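Local coordinates for malate dehydrogenase (Picrophilus torridus, PDB 4BGV), which probably catalyses the reversible, NAD-dependent oxidation of malate to oxaloacetate, a step of the tricarboxylic acid cycle, at residues E205-D208 and E209-R213. Numbering follows the deposited sequence.
Sequences EKID and EIVKR
Lys206 and Glu209, one turn apart on helix 204-215, form a salt bridge on its more open side. In the conformer given, one of two for Glu209, Lys206 NZ lies 2.6 Å from Glu209 OE1, on the syn side of the carboxylate and 17° out of its plane. Two bends in the lysine chain, at chi2 and chi3, fold the ammonium back to that oxygen. The other carboxylate oxygen of this conformer, Glu209 OE2, comes within 2.6 Å of Glu205 OE1, the two acid planes 59° apart; if the conformer is right, the acids may share a proton. Replacing Lys206 by alanine removes the ammonium, which would probably leave this close acid pair without its nearby positive charge and Glu209 freer to turn. Backbone i to i+4 hydrogen bonds run beneath, including Val211 N to Ile207 O at 2.9 Å with an N-H...O angle of 162°. The packed side is apolar: Ile207 CG2 meets Val211 CG2 at 4.2 Å, while Val211 CG2 also rests 3.2 Å from Ile207 O. In the C-terminal alpha/beta domain, this face lies against strand 184-193, with Ile207 and Val211 on Ile188, while Ile210 and Val211 reach Phe157 of helix 150-165.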
loop_
_atom_site.group_PDB
_atom_site.type_symbol
_atom_site.label_atom_id
_atom_site.label_comp_id
_atom_site.label_asym_id
_atom_site.label_seq_id
_atom_site.Cartn_x
_atom_site.Cartn_y
_atom_site.Cartn_z
ATOM N N GLU A 205 37.964 2.151 3.323
ATOM C CA GLU A 205 38.196 1.455 2.062
ATOM C C GLU A 205 36.886 0.945 1.468
ATOM O O GLU A 205 36.650 1.081 0.264
ATOM C CB GLU A 205 39.158 0.287 2.254
ATOM C CG GLU A 205 40.131 0.123 1.111
ATOM C CD GLU A 205 39.441 0.163 -0.241
ATOM O OE1 GLU A 205 38.788 -0.837 -0.597
ATOM O OE2 GLU A 205 39.538 1.197 -0.939
ATOM N N LYS A 206 36.041 0.366 2.318
ATOM C CA LYS A 206 34.757 -0.159 1.862
ATOM C C LYS A 206 33.818 0.965 1.440
ATOM O O LYS A 206 33.071 0.830 0.457
ATOM C CB LYS A 206 34.104 -1.026 2.943
ATOM C CG LYS A 206 32.792 -1.648 2.505
ATOM C CD LYS A 206 32.959 -2.481 1.224
ATOM C CE LYS A 206 33.881 -3.677 1.435
ATOM N NZ LYS A 206 33.937 -4.541 0.203
ATOM N N ILE A 207 33.841 2.072 2.179
ATOM C CA ILE A 207 33.002 3.221 1.841
ATOM C C ILE A 207 33.437 3.788 0.488
ATOM O O ILE A 207 32.600 4.118 -0.350
ATOM C CB ILE A 207 33.047 4.309 2.935
ATOM C CG1 ILE A 207 32.385 3.786 4.224
ATOM C CG2 ILE A 207 32.346 5.598 2.475
ATOM C CD1 ILE A 207 32.635 4.674 5.459
ATOM N N ASP A 208 34.748 3.883 0.268
ATOM C CA ASP A 208 35.231 4.365 -1.021
ATOM C C ASP A 208 34.776 3.453 -2.165
ATOM O O ASP A 208 34.442 3.932 -3.250
ATOM C CB ASP A 208 36.755 4.521 -1.020
ATOM C CG ASP A 208 37.213 5.666 -0.137
ATOM O OD1 ASP A 208 36.358 6.486 0.261
ATOM O OD2 ASP A 208 38.422 5.757 0.149
ATOM N N GLU A 209 34.770 2.144 -1.926
ATOM C CA GLU A 209 34.312 1.181 -2.928
ATOM C C GLU A 209 32.854 1.420 -3.288
ATOM O O GLU A 209 32.463 1.370 -4.457
ATOM C CB GLU A 209 34.471 -0.252 -2.409
ATOM C CG GLU A 209 35.906 -0.705 -2.223
ATOM C CD GLU A 209 36.001 -2.118 -1.658
ATOM O OE1 GLU A 209 34.947 -2.721 -1.372
ATOM O OE2 GLU A 209 37.128 -2.632 -1.501
ATOM N N ILE A 210 32.051 1.674 -2.266
ATOM C CA ILE A 210 30.622 1.874 -2.443
ATOM C C ILE A 210 30.334 3.218 -3.129
ATOM O O ILE A 210 29.442 3.315 -3.975
ATOM C CB ILE A 210 29.895 1.730 -1.101
ATOM C CG1 ILE A 210 29.931 0.258 -0.664
ATOM C CG2 ILE A 210 28.448 2.248 -1.195
ATOM C CD1 ILE A 210 29.302 -0.019 0.699
ATOM N N VAL A 211 31.119 4.236 -2.783
ATOM C CA VAL A 211 31.026 5.525 -3.447
ATOM C C VAL A 211 31.320 5.403 -4.947
ATOM O O VAL A 211 30.590 5.932 -5.782
ATOM C CB VAL A 211 31.938 6.547 -2.771
ATOM C CG1 VAL A 211 32.100 7.788 -3.634
ATOM C CG2 VAL A 211 31.363 6.899 -1.380
ATOM N N LYS A 212 32.382 4.681 -5.293
ATOM C CA LYS A 212 32.732 4.499 -6.693
ATOM C C LYS A 212 31.656 3.713 -7.459
ATOM O O LYS A 212 31.299 4.077 -8.584
ATOM C CB LYS A 212 34.111 3.843 -6.820
ATOM C CG LYS A 212 34.648 3.784 -8.238
ATOM C CD LYS A 212 36.086 3.281 -8.274
ATOM C CE LYS A 212 37.074 4.391 -7.959
ATOM N NZ LYS A 212 38.461 4.004 -8.353
ATOM N N ARG A 213 31.132 2.642 -6.858
ATOM C CA ARG A 213 30.038 1.896 -7.497
ATOM C C ARG A 213 28.845 2.787 -7.743
ATOM O O ARG A 213 28.169 2.647 -8.758
ATOM C CB ARG A 213 29.607 0.688 -6.664
ATOM C CG ARG A 213 28.630 -0.255 -7.373
ATOM C CD ARG A 213 28.275 -1.437 -6.483
ATOM N NE ARG A 213 27.316 -2.330 -7.130
ATOM C CZ ARG A 213 26.729 -3.358 -6.527
ATOM N NH1 ARG A 213 26.992 -3.627 -5.239
ATOM N NH2 ARG A 213 25.865 -4.108 -7.205
#